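Local structure of putative uncharacterized protein TTHB071 (Thermus thermophilus, 3AYT) at residues 165-170 and 189-194. The protein probably acts as a zinc-dependent hydrolase of phosphodiester bonds, perhaps an endonuclease at abasic DNA sites, built on a xylose isomerase-like TIM barrel. Sequence-based numbering, arbitrary orientation.
With ZN (zinc ion), chain G.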
loop_
_atom_site.group_PDB
_atom_site.type_symbol
_atom_site.label_atom_id
_atom_site.label_comp_id
_atom_site.label_asym_id
_atom_site.label_seq_id
_atom_site.Cartn_x
_atom_site.Cartn_y
_atom_site.Cartn_z
ATOM N N HIS A 165 -1.843 -10.682 0.590
ATOM C CA HIS A 165 -0.587 -10.820 1.332
ATOM C C HIS A 165 -0.755 -11.648 2.607
ATOM O O HIS A 165 0.058 -12.531 2.889
ATOM C CB HIS A 165 0.036 -9.459 1.662
ATOM C CG HIS A 165 0.556 -8.721 0.463
ATOM N ND1 HIS A 165 1.033 -7.431 0.537
ATOM C CD2 HIS A 165 0.654 -9.085 -0.840
ATOM C CE1 HIS A 165 1.410 -7.034 -0.667
ATOM N NE2 HIS A 165 1.196 -8.021 -1.520
ATOM N N ALA A 166 -1.809 -11.366 3.369
ATOM C CA ALA A 166 -2.118 -12.170 4.547
ATOM C C ALA A 166 -2.325 -13.637 4.154
ATOM O O ALA A 166 -1.796 -14.542 4.810
ATOM C CB ALA A 166 -3.352 -11.623 5.267
ATOM N N ARG A 167 -3.083 -13.862 3.083
ATOM C CA ARG A 167 -3.448 -15.222 2.653
ATOM C C ARG A 167 -2.231 -16.050 2.238
ATOM O O ARG A 167 -2.079 -17.202 2.654
ATOM C CB ARG A 167 -4.471 -15.166 1.505
ATOM C CG ARG A 167 -4.951 -16.539 0.972
ATOM C CD ARG A 167 -5.594 -17.381 2.091
ATOM N NE ARG A 167 -6.195 -18.623 1.600
ATOM C CZ ARG A 167 -7.502 -18.818 1.409
ATOM N NH1 ARG A 167 -8.385 -17.856 1.666
ATOM N NH2 ARG A 167 -7.933 -19.993 0.962
ATOM N N VAL A 168 -1.349 -15.430 1.459
ATOM C CA VAL A 168 -0.276 -16.139 0.766
ATOM C C VAL A 168 1.092 -16.054 1.447
ATOM O O VAL A 168 1.937 -16.946 1.267
ATOM C CB VAL A 168 -0.204 -15.655 -0.711
ATOM C CG1 VAL A 168 1.142 -15.954 -1.331
ATOM C CG2 VAL A 168 -1.330 -16.282 -1.521
ATOM N N PHE A 169 1.314 -14.998 2.226
ATOM C CA PHE A 169 2.600 -14.800 2.909
ATOM C C PHE A 169 2.587 -14.978 4.436
ATOM O O PHE A 169 3.638 -15.190 5.042
ATOM C CB PHE A 169 3.201 -13.426 2.563
ATOM C CG PHE A 169 3.421 -13.203 1.092
ATOM C CD1 PHE A 169 4.009 -14.189 0.296
ATOM C CD2 PHE A 169 3.067 -11.997 0.505
ATOM C CE1 PHE A 169 4.215 -13.976 -1.065
ATOM C CE2 PHE A 169 3.266 -11.775 -0.858
ATOM C CZ PHE A 169 3.846 -12.768 -1.645
ATOM N N SER A 170 1.420 -14.890 5.066
ATOM C CA SER A 170 1.387 -14.842 6.530
ATOM C C SER A 170 0.957 -16.157 7.182
ATOM O O SER A 170 0.634 -17.124 6.498
ATOM C CB SER A 170 0.506 -13.682 7.016
ATOM O OG SER A 170 -0.865 -14.041 7.097
ATOM N N ASN A 189 -7.594 -7.179 -4.469
ATOM C CA ASN A 189 -7.460 -8.100 -5.579
ATOM C C ASN A 189 -7.793 -9.491 -5.061
ATOM O O ASN A 189 -8.139 -9.663 -3.881
ATOM C CB ASN A 189 -6.039 -8.058 -6.184
ATOM C CG ASN A 189 -4.954 -8.325 -5.166
ATOM O OD1 ASN A 189 -5.079 -9.213 -4.330
ATOM N ND2 ASN A 189 -3.863 -7.569 -5.249
ATOM N N ASP A 190 -7.679 -10.487 -5.925
ATOM C CA ASP A 190 -7.911 -11.851 -5.501
ATOM C C ASP A 190 -6.738 -12.730 -5.880
ATOM O O ASP A 190 -5.924 -12.369 -6.743
ATOM C CB ASP A 190 -9.227 -12.393 -6.068
ATOM C CG ASP A 190 -9.991 -13.245 -5.056
ATOM O OD1 ASP A 190 -9.350 -13.812 -4.139
ATOM O OD2 ASP A 190 -11.236 -13.339 -5.182
ATOM N N THR A 191 -6.666 -13.877 -5.212
ATOM C CA THR A 191 -5.586 -14.840 -5.333
ATOM C C THR A 191 -6.168 -16.251 -5.397
ATOM O O THR A 191 -7.314 -16.469 -5.009
ATOM C CB THR A 191 -4.600 -14.748 -4.130
ATOM O OG1 THR A 191 -3.744 -15.896 -4.111
ATOM C CG2 THR A 191 -5.338 -14.684 -2.807
ATOM N N ASP A 192 -5.372 -17.197 -5.889
ATOM C CA ASP A 192 -5.727 -18.617 -5.861
ATOM C C ASP A 192 -5.355 -19.239 -4.515
ATOM O O ASP A 192 -5.498 -20.445 -4.319
ATOM C CB ASP A 192 -5.027 -19.369 -7.001
ATOM C CG ASP A 192 -3.520 -19.113 -7.040
ATOM O OD1 ASP A 192 -2.982 -18.478 -6.101
ATOM O OD2 ASP A 192 -2.873 -19.547 -8.020
ATOM N N GLY A 193 -4.861 -18.407 -3.599
ATOM C CA GLY A 193 -4.463 -18.849 -2.265
ATOM C C GLY A 193 -3.074 -19.447 -2.243
ATOM O O GLY A 193 -2.655 -20.021 -1.241
ATOM N N VAL A 194 -2.359 -19.309 -3.357
ATOM C CA VAL A 194 -1.008 -19.843 -3.489
ATOM C C VAL A 194 -0.031 -18.722 -3.833
ATOM O O VAL A 194 1.016 -18.592 -3.211
ATOM C CB VAL A 194 -0.926 -20.930 -4.598
ATOM C CG1 VAL A 194 0.466 -21.586 -4.606
ATOM C CG2 VAL A 194 -2.016 -21.984 -4.408
HETATM ZN ZN ZN G . 0.555 -7.219 -3.668
HETATM O O HOH W 1 -3.872 -20.018 1.208
HETATM O O HOH W 2 -1.661 -8.232 -3.300
#
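R167 has CG anti to its backbone N (chi1 -179°), 4.0 Å from G193 CA; the chain then bends at chi2. Arginine offers an aliphatic stem for this packing and a polar end: NE donates in the guanidinium plane to a water that in turn donates to G193 O. G193, with phi at 82°, suits the turn because positive phi favours glycine. V168 fills the middle, its branched side chain giving each methyl a different partner: CG1 lies 3.2 Å from V194 O, CG2 3.6 Å from T191 OG1. With an alanine here, both methyls would be gone, which would probably leave these oxygens without their packing partners and open a gap between helix and loop. Threonine suits its buried place because OG1 accepts from G193 N (2.8 Å) and donates to Y195 O, while CG2 faces the R167 stem. D192 divides its carboxylate: OD1 receives V194 N from above its plane, OD2 pairs with R197. These overlapping ST and Asx turns shape the loop after strand 185-188, packed on helix 163-169, where H165 NE2 binds zinc (2.4 Å) and N189 ND2 donates to the metal-bound water: the zinc site of an AP endonuclease family 2 TIM barrel.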